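Side-chain contacts in molybdenum-binding-protein (Azotobacter vinelandii, PDB 1H9M), which binds molybdate in the cytoplasm and probably takes part in the cell's molybdate homeostasis: residues S17-G22 with A26-L31; A64-L69 with N138-V143; V100-Q105 with A130-K135. All blocks are in the same frame, centred on the assembly; numbering follows the deposited sequence.

Contact 1: residues S17-G22 with A26-L31; sequences SALKEG and AEVDIL
Ala-18 pairs with Asp-29 and Lys-20 with Glu-27 in the antiparallel hairpin of strands 10-21 and 25-32, whose short segments run at 173° to each other. At Lys-20 and Glu-27 both backbone bonds are made, each 2.8 Å from N to O. The ladder distorts at its other end: Ser-17 and Ala-18 both face Asp-29, a classic beta bulge in which Asp-29 O takes the N-H of Ser-17 at 2.8 Å and, weakly, that of Ala-18.

The side chain of Asp-29 runs outward from the bulge. Asp-29 CB lies 3.6 Å from Ser-17 OG. With chi1 at -48°, CG stands anti to the carbonyl carbon and the carboxylate lies alongside Ala-18, where Asp-29 CG is 4.0 Å from Ala-18 O. Of the two oxygens, Asp-29 OD2 faces Ala-18 CB at 3.8 Å, while Asp-29 OD1 comes to 2.7 Å from Glu-27 OE2. Glu-27 forms a salt bridge with Arg-81.

On the face with Val-28 and Ala-26, Leu-19 sends CD1 to Val-28 CG2 at 3.7 Å and on to Ala-26 CB at 4.1 Å.

The extended Lys-20 carries its NZ to Ala-23 O of the second subunit. Beneath Val-28 and Ile-30 lies Leu-141 of strand 140-143; Val-28 also meets Val-42 of strand 37-43, and Ala-26 packs on Ala-47 of helix 44-49.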
loop_
_atom_site.group_PDB
_atom_site.type_symbol
_atom_site.label_atom_id
_atom_site.label_comp_id
_atom_site.label_asym_id
_atom_site.label_seq_id
_atom_site.Cartn_x
_atom_site.Cartn_y
_atom_site.Cartn_z
ATOM N N SER A 17 -4.013 -16.549 -15.920
ATOM C CA SER A 17 -4.923 -16.783 -17.046
ATOM C C SER A 17 -4.614 -15.853 -18.198
ATOM O O SER A 17 -4.961 -16.112 -19.377
ATOM C CB SER A 17 -6.350 -16.620 -16.525
ATOM O OG SER A 17 -6.466 -15.317 -15.982
ATOM N N ALA A 18 -3.869 -14.775 -17.914
ATOM C CA ALA A 18 -3.464 -13.877 -18.992
ATOM C C ALA A 18 -2.458 -12.872 -18.452
ATOM O O ALA A 18 -2.523 -12.596 -17.241
ATOM C CB ALA A 18 -4.632 -13.122 -19.585
ATOM N N LEU A 19 -1.658 -12.324 -19.351
ATOM C CA LEU A 19 -0.625 -11.364 -19.019
ATOM C C LEU A 19 -0.667 -10.257 -20.081
ATOM O O LEU A 19 -0.758 -10.601 -21.282
ATOM C CB LEU A 19 0.764 -11.972 -19.053
ATOM C CG LEU A 19 2.035 -11.176 -18.994
ATOM C CD1 LEU A 19 2.275 -10.719 -17.551
ATOM C CD2 LEU A 19 3.322 -11.841 -19.491
ATOM N N LYS A 20 -0.547 -9.031 -19.614
ATOM C CA LYS A 20 -0.477 -7.894 -20.542
ATOM C C LYS A 20 0.750 -7.075 -20.126
ATOM O O LYS A 20 0.851 -6.538 -19.017
ATOM C CB LYS A 20 -1.709 -6.970 -20.579
ATOM C CG LYS A 20 -1.468 -5.833 -21.591
ATOM C CD LYS A 20 -2.615 -4.870 -21.785
ATOM C CE LYS A 20 -2.162 -3.665 -22.659
ATOM N NZ LYS A 20 -3.347 -2.760 -22.847
ATOM N N GLU A 21 1.694 -7.052 -21.072
ATOM C CA GLU A 21 2.945 -6.378 -20.818
ATOM C C GLU A 21 2.817 -4.923 -21.258
ATOM O O GLU A 21 2.380 -4.602 -22.342
ATOM C CB GLU A 21 4.119 -7.067 -21.587
ATOM C CG GLU A 21 4.275 -8.468 -20.909
ATOM C CD GLU A 21 5.404 -9.267 -21.542
ATOM O OE1 GLU A 21 6.183 -8.781 -22.385
ATOM O OE2 GLU A 21 5.541 -10.458 -21.190
ATOM N N GLY A 22 3.214 -4.024 -20.342
ATOM C CA GLY A 22 3.226 -2.624 -20.579
ATOM C C GLY A 22 4.615 -2.100 -20.864
ATOM O O GLY A 22 5.459 -2.787 -21.441
ATOM N N ALA A 26 3.374 -4.600 -15.726
ATOM C CA ALA A 26 2.643 -5.637 -16.454
ATOM C C ALA A 26 1.404 -5.976 -15.633
ATOM O O ALA A 26 1.480 -5.961 -14.385
ATOM C CB ALA A 26 3.452 -6.938 -16.544
ATOM N N GLU A 27 0.278 -6.262 -16.310
ATOM C CA GLU A 27 -0.912 -6.671 -15.608
ATOM C C GLU A 27 -1.033 -8.209 -15.727
ATOM O O GLU A 27 -1.036 -8.673 -16.886
ATOM C CB GLU A 27 -2.167 -6.026 -16.203
ATOM C CG GLU A 27 -3.383 -6.565 -15.478
ATOM C CD GLU A 27 -4.696 -6.007 -15.985
ATOM O OE1 GLU A 27 -4.855 -4.794 -16.166
ATOM O OE2 GLU A 27 -5.589 -6.876 -16.197
ATOM N N VAL A 28 -1.228 -8.848 -14.597
ATOM C CA VAL A 28 -1.352 -10.323 -14.572
ATOM C C VAL A 28 -2.703 -10.710 -13.993
ATOM O O VAL A 28 -3.180 -10.246 -12.948
ATOM C CB VAL A 28 -0.229 -10.911 -13.694
ATOM C CG1 VAL A 28 -0.265 -12.443 -13.796
ATOM C CG2 VAL A 28 1.151 -10.368 -14.003
ATOM N N ASP A 29 -3.460 -11.460 -14.825
ATOM C CA ASP A 29 -4.766 -11.926 -14.373
ATOM C C ASP A 29 -4.606 -13.385 -13.944
ATOM O O ASP A 29 -3.820 -14.153 -14.485
ATOM C CB ASP A 29 -5.817 -11.800 -15.489
ATOM C CG ASP A 29 -5.684 -10.386 -16.069
ATOM O OD1 ASP A 29 -5.638 -9.445 -15.233
ATOM O OD2 ASP A 29 -5.545 -10.214 -17.296
ATOM N N ILE A 30 -5.180 -13.657 -12.804
ATOM C CA ILE A 30 -4.988 -14.936 -12.140
ATOM C C ILE A 30 -6.306 -15.565 -11.808
ATOM O O ILE A 30 -7.251 -14.980 -11.315
ATOM C CB ILE A 30 -4.191 -14.796 -10.832
ATOM C CG1 ILE A 30 -2.714 -14.335 -11.220
ATOM C CG2 ILE A 30 -4.024 -16.045 -10.018
ATOM C CD1 ILE A 30 -2.366 -13.464 -10.020
ATOM N N LEU A 31 -6.362 -16.921 -12.056
ATOM C CA LEU A 31 -7.598 -17.611 -11.646
ATOM C C LEU A 31 -7.250 -18.336 -10.367
ATOM O O LEU A 31 -6.270 -19.097 -10.286
ATOM C CB LEU A 31 -8.017 -18.598 -12.749
ATOM C CG LEU A 31 -9.231 -19.463 -12.369
ATOM C CD1 LEU A 31 -10.493 -18.629 -12.399
ATOM C CD2 LEU A 31 -9.312 -20.615 -13.401
#

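Contact 2: residues A64-L69 with N138-V143; sequences APWVLL and NVILGV. With MOO (molybdate ion), chain E.
Trp-66 meets Asn-138 and Ile-140 where the two TOBE (OB-clan) halves of the chain exchange end strands: strand 68-70 joins the sheet of the second half, and strand 140-143 that of the first.

The tight part lies along one edge of the indole. Its CG is anti to the carbonyl carbon; chi1 of -53° points the indole at 138-143, and chi2 of -5° sets the turn of its plane, bringing CE3 to Asn-138. Asn-138 O sits at the ring's edge near its plane, 3.1 Å from Trp-66 CE3 and 3.5 Å from Trp-66 CZ3. This carbonyl oxygen is buried with no polar partner, so the ring's C-H edge probably gives it some weak electrostatic compensation. Further round the same six-membered ring, Ile-140 CD1 lies in plane, 3.8 Å from Trp-66 CH2. The indole's N-H is used elsewhere, on Pro-65 O of the third subunit.

On the looser side the link is indirect: one water donates to Trp-66 O and to Asn-138 OD1, each 2.7 Å from it.

Without the indole, as with an alanine here, Pro-65 O of the third subunit is likely to lose its donor and a gap would probably open beside Asn-138 O and Ile-140 CD1.

At the start of the 3-10 turn, two residues before the indole, Ala-64 N donates to molybdate O2 at 2.9 Å, with an N-H...O angle of 179°.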
loop_
_atom_site.group_PDB
_atom_site.type_symbol
_atom_site.label_atom_id
_atom_site.label_comp_id
_atom_site.label_asym_id
_atom_site.label_seq_id
_atom_site.Cartn_x
_atom_site.Cartn_y
_atom_site.Cartn_z
ATOM N N ALA A 64 -2.368 -7.959 5.274
ATOM C CA ALA A 64 -3.665 -7.582 5.878
ATOM C C ALA A 64 -4.020 -6.124 5.811
ATOM O O ALA A 64 -5.144 -5.771 5.395
ATOM C CB ALA A 64 -3.813 -8.091 7.305
ATOM N N PRO A 65 -3.159 -5.158 6.090
ATOM C CA PRO A 65 -3.478 -3.750 5.923
ATOM C C PRO A 65 -3.680 -3.266 4.535
ATOM O O PRO A 65 -4.133 -2.089 4.312
ATOM C CB PRO A 65 -2.329 -2.949 6.598
ATOM C CG PRO A 65 -1.258 -3.967 6.601
ATOM C CD PRO A 65 -1.807 -5.370 6.731
ATOM N N TRP A 66 -3.511 -4.062 3.466
ATOM C CA TRP A 66 -3.793 -3.691 2.141
ATOM C C TRP A 66 -5.226 -4.112 1.680
ATOM O O TRP A 66 -5.667 -3.721 0.618
ATOM C CB TRP A 66 -2.756 -4.367 1.253
ATOM C CG TRP A 66 -1.302 -4.133 1.645
ATOM C CD1 TRP A 66 -0.768 -3.319 2.639
ATOM C CD2 TRP A 66 -0.172 -4.732 1.002
ATOM N NE1 TRP A 66 0.618 -3.404 2.647
ATOM C CE2 TRP A 66 1.012 -4.269 1.617
ATOM C CE3 TRP A 66 -0.092 -5.694 -0.003
ATOM C CZ2 TRP A 66 2.274 -4.746 1.228
ATOM C CZ3 TRP A 66 1.157 -6.101 -0.397
ATOM C CH2 TRP A 66 2.368 -5.649 0.203
ATOM N N VAL A 67 -5.956 -4.777 2.582
ATOM C CA VAL A 67 -7.319 -5.242 2.171
ATOM C C VAL A 67 -8.399 -4.367 2.746
ATOM O O VAL A 67 -8.395 -4.190 3.996
ATOM C CB VAL A 67 -7.477 -6.717 2.689
ATOM C CG1 VAL A 67 -8.859 -7.221 2.289
ATOM C CG2 VAL A 67 -6.354 -7.621 2.147
ATOM N N LEU A 68 -9.225 -3.801 1.866
ATOM C CA LEU A 68 -10.336 -3.021 2.433
ATOM C C LEU A 68 -11.536 -4.014 2.614
ATOM O O LEU A 68 -11.540 -5.037 1.962
ATOM C CB LEU A 68 -10.791 -2.019 1.413
ATOM C CG LEU A 68 -9.795 -0.871 1.162
ATOM C CD1 LEU A 68 -8.573 -1.335 0.391
ATOM C CD2 LEU A 68 -10.545 0.140 0.280
ATOM N N LEU A 69 -12.444 -3.622 3.502
ATOM C CA LEU A 69 -13.681 -4.417 3.620
ATOM C C LEU A 69 -14.893 -3.591 3.202
ATOM O O LEU A 69 -14.934 -2.408 3.525
ATOM C CB LEU A 69 -13.925 -4.943 5.038
ATOM C CG LEU A 69 -12.859 -5.988 5.470
ATOM C CD1 LEU A 69 -13.105 -6.263 6.988
ATOM C CD2 LEU A 69 -12.949 -7.277 4.713
ATOM N N ASN A 138 -1.472 -3.717 -5.187
ATOM C CA ASN A 138 -1.096 -4.168 -3.832
ATOM C C ASN A 138 -0.998 -5.704 -3.788
ATOM O O ASN A 138 -1.341 -6.330 -2.786
ATOM C CB ASN A 138 -2.145 -3.749 -2.830
ATOM C CG ASN A 138 -2.091 -2.215 -2.668
ATOM O OD1 ASN A 138 -3.189 -1.660 -2.524
ATOM N ND2 ASN A 138 -0.887 -1.662 -2.725
ATOM N N VAL A 139 -0.823 -6.325 -4.968
ATOM C CA VAL A 139 -0.666 -7.774 -4.950
ATOM C C VAL A 139 0.729 -8.212 -5.343
ATOM O O VAL A 139 1.156 -7.863 -6.486
ATOM C CB VAL A 139 -1.682 -8.418 -5.897
ATOM C CG1 VAL A 139 -1.575 -9.976 -5.871
ATOM C CG2 VAL A 139 -3.130 -8.041 -5.531
ATOM N N ILE A 140 1.399 -8.950 -4.483
ATOM C CA ILE A 140 2.732 -9.467 -4.857
ATOM C C ILE A 140 2.502 -10.864 -5.423
ATOM O O ILE A 140 1.629 -11.615 -5.012
ATOM C CB ILE A 140 3.583 -9.497 -3.590
ATOM C CG1 ILE A 140 4.007 -8.066 -3.231
ATOM C CG2 ILE A 140 4.815 -10.399 -3.842
ATOM C CD1 ILE A 140 4.552 -8.011 -1.764
ATOM N N LEU A 141 3.301 -11.207 -6.498
ATOM C CA LEU A 141 3.102 -12.580 -6.985
ATOM C C LEU A 141 4.368 -13.366 -6.672
ATOM O O LEU A 141 5.476 -12.875 -6.513
ATOM C CB LEU A 141 3.051 -12.542 -8.530
ATOM C CG LEU A 141 1.772 -11.823 -8.997
ATOM C CD1 LEU A 141 1.769 -11.836 -10.580
ATOM C CD2 LEU A 141 0.503 -12.381 -8.424
ATOM N N GLY A 142 4.114 -14.702 -6.545
ATOM C CA GLY A 142 5.274 -15.579 -6.290
ATOM C C GLY A 142 5.210 -16.847 -7.175
ATOM O O GLY A 142 4.136 -17.200 -7.615
ATOM N N VAL A 143 6.385 -17.305 -7.557
ATOM C CA VAL A 143 6.462 -18.537 -8.366
ATOM C C VAL A 143 7.344 -19.526 -7.587
ATOM O O VAL A 143 8.360 -19.320 -7.029
ATOM C CB VAL A 143 6.936 -18.438 -9.809
ATOM C CG1 VAL A 143 5.928 -17.655 -10.649
ATOM C CG2 VAL A 143 8.345 -17.897 -9.948
HETATM MO MO MOO E . 0.913 -8.894 7.865
HETATM O O1 MOO E . 0.611 -7.197 8.337
HETATM O O2 MOO E . -0.385 -9.494 6.766
HETATM O O3 MOO E . 2.526 -8.872 7.112
HETATM O O4 MOO E . 0.929 -9.790 9.433
HETATM O O HOH W 1 -5.698 -2.405 -1.776
#

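Contact 3: residues V100-Q105 with A130-K135; sequences VTLALQ and ASAVIK. With MOO (molybdate ion), chain F.
In the apolar interior of the second TOBE domain, a member of the OB clan, Leu-102 of strand 97-104 packs against Ala-130 and Ala-132 of strand 129-134. These strands are not neighbours in their sheet: strand 82-93 runs between them, and the two short segments cross at -105° with axes 8.4 Å apart at closest approach.

A single side chain spans the distance. Leu-102 holds CG anti to its carbonyl carbon (chi1 -50°), and chi2 near 180° extends one branch to the far strand. Leu-102 CD1 touches backbone as much as side chain, 3.7 Å from Ala-130 O, 3.9 Å from Ala-132 N and 4.2 Å from Ala-132 CB. The other branch, Leu-102 CD2, reaches Ala-130 CB at 4.2 Å. Ile-110 and Leu-69 close in on the same leucine.

Beyond the strand, Lys-135 is modelled in two conformers. In one, Lys-135 NZ donates to molybdate O2 at 2.9 Å, at a site completed partly by Thr-43 and Ser-46 of the second subunit.

Between the strands the contact is wholly van der Waals: small alanines let a branched leucine come down close to the backbone. Their direct meeting depends on shape, while strand 82-93 carries the hydrogen bonding.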
loop_
_atom_site.group_PDB
_atom_site.type_symbol
_atom_site.label_atom_id
_atom_site.label_comp_id
_atom_site.label_asym_id
_atom_site.label_seq_id
_atom_site.Cartn_x
_atom_site.Cartn_y
_atom_site.Cartn_z
ATOM N N VAL A 100 -9.755 -8.851 10.824
ATOM C CA VAL A 100 -11.006 -9.512 10.397
ATOM C C VAL A 100 -10.680 -10.607 9.406
ATOM O O VAL A 100 -10.093 -10.315 8.351
ATOM C CB VAL A 100 -11.949 -8.499 9.770
ATOM C CG1 VAL A 100 -13.273 -9.156 9.308
ATOM C CG2 VAL A 100 -12.321 -7.365 10.715
ATOM N N THR A 101 -11.115 -11.861 9.654
ATOM C CA THR A 101 -10.912 -12.883 8.603
ATOM C C THR A 101 -12.274 -13.240 7.986
ATOM O O THR A 101 -13.249 -13.388 8.732
ATOM C CB THR A 101 -10.295 -14.123 9.252
ATOM O OG1 THR A 101 -8.979 -13.836 9.782
ATOM C CG2 THR A 101 -10.132 -15.306 8.300
ATOM N N LEU A 102 -12.320 -13.307 6.650
ATOM C CA LEU A 102 -13.562 -13.714 5.960
ATOM C C LEU A 102 -13.307 -15.102 5.345
ATOM O O LEU A 102 -12.203 -15.466 4.967
ATOM C CB LEU A 102 -13.887 -12.840 4.756
ATOM C CG LEU A 102 -13.901 -11.332 4.872
ATOM C CD1 LEU A 102 -14.369 -10.694 3.561
ATOM C CD2 LEU A 102 -14.778 -10.800 5.999
ATOM N N ALA A 103 -14.390 -15.874 5.260
ATOM C CA ALA A 103 -14.389 -17.170 4.589
ATOM C C ALA A 103 -15.015 -16.919 3.215
ATOM O O ALA A 103 -16.119 -16.387 3.078
ATOM C CB ALA A 103 -15.200 -18.168 5.419
ATOM N N LEU A 104 -14.318 -17.311 2.174
ATOM C CA LEU A 104 -14.764 -17.124 0.810
ATOM C C LEU A 104 -15.321 -18.401 0.204
ATOM O O LEU A 104 -15.208 -19.459 0.806
ATOM C CB LEU A 104 -13.531 -16.665 0.002
ATOM C CG LEU A 104 -12.944 -15.337 0.511
ATOM C CD1 LEU A 104 -11.731 -14.950 -0.315
ATOM C CD2 LEU A 104 -13.998 -14.241 0.466
ATOM N N GLN A 105 -15.776 -18.274 -1.028
ATOM C CA GLN A 105 -16.302 -19.420 -1.768
ATOM C C GLN A 105 -15.238 -20.486 -1.991
ATOM O O GLN A 105 -14.158 -20.177 -2.500
ATOM C CB GLN A 105 -16.806 -18.921 -3.131
ATOM N N ALA A 130 -19.623 -9.774 3.744
ATOM C CA ALA A 130 -18.743 -8.593 3.444
ATOM C C ALA A 130 -17.835 -8.968 2.297
ATOM O O ALA A 130 -17.693 -10.119 1.949
ATOM C CB ALA A 130 -17.909 -8.256 4.675
ATOM N N SER A 131 -17.312 -7.934 1.601
ATOM C CA SER A 131 -16.387 -8.208 0.492
ATOM C C SER A 131 -14.971 -7.617 0.826
ATOM O O SER A 131 -14.968 -6.561 1.450
ATOM C CB SER A 131 -16.826 -7.476 -0.767
ATOM O OG SER A 131 -18.124 -7.942 -1.189
ATOM N N ALA A 132 -13.994 -8.393 0.374
ATOM C CA ALA A 132 -12.598 -7.895 0.574
ATOM C C ALA A 132 -12.294 -7.181 -0.742
ATOM O O ALA A 132 -12.557 -7.726 -1.799
ATOM C CB ALA A 132 -11.669 -9.063 0.768
ATOM N N VAL A 133 -11.714 -5.983 -0.630
ATOM C CA VAL A 133 -11.386 -5.179 -1.828
ATOM C C VAL A 133 -9.885 -4.938 -1.856
ATOM O O VAL A 133 -9.360 -4.455 -0.860
ATOM C CB VAL A 133 -12.142 -3.834 -1.770
ATOM C CG1 VAL A 133 -11.718 -2.939 -2.917
ATOM C CG2 VAL A 133 -13.653 -4.058 -1.813
ATOM N N ILE A 134 -9.241 -5.332 -2.974
ATOM C CA ILE A 134 -7.760 -5.175 -3.031
ATOM C C ILE A 134 -7.380 -4.581 -4.384
ATOM O O ILE A 134 -7.813 -4.973 -5.456
ATOM C CB ILE A 134 -7.094 -6.553 -2.947
ATOM C CG1 ILE A 134 -7.611 -7.357 -1.751
ATOM C CG2 ILE A 134 -5.562 -6.441 -2.855
ATOM C CD1 ILE A 134 -7.229 -8.817 -1.763
ATOM N N LYS A 135 -6.695 -3.406 -4.295
ATOM C CA LYS A 135 -6.204 -2.761 -5.514
ATOM C C LYS A 135 -5.164 -3.660 -6.139
ATOM O O LYS A 135 -4.291 -4.282 -5.521
ATOM C CB LYS A 135 -5.522 -1.445 -5.004
ATOM C CG LYS A 135 -5.425 -0.444 -6.185
ATOM C CD LYS A 135 -4.951 0.927 -5.693
ATOM C CE LYS A 135 -4.390 1.680 -6.895
ATOM N NZ LYS A 135 -5.413 2.363 -7.724
HETATM MO MO MOO F . -6.895 -0.645 -9.650
HETATM O O1 MOO F . -7.057 -2.241 -8.969
HETATM O O2 MOO F . -7.575 0.682 -8.672
HETATM O O3 MOO F . -5.139 -0.238 -9.668
HETATM O O4 MOO F . -7.342 -0.532 -11.380
#

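In the fold
Contacts 2 and 3 are buried near the middle of the chain; contact 1 lies further out, about 16 Å from its centre, and is partly exposed. The hairpin of contact 1 rests on a backbone ladder with the carboxylates of Glu-27 and Asp-29 close together on one face, contact 2 on an aromatic edge and a bridging water, contact 3 on a leucine packed against alanines and their backbone. Contact 2 ties the other two together: its Leu-141 lies under the hairpin, with CD2 3.5 Å from Ile-30 CD1, whereas its Leu-68 O is 2.8 Å from Val-133 N, a probable hydrogen bond between neighbouring strands. The nearest atoms of contacts 1 and 3 are about 10 Å apart.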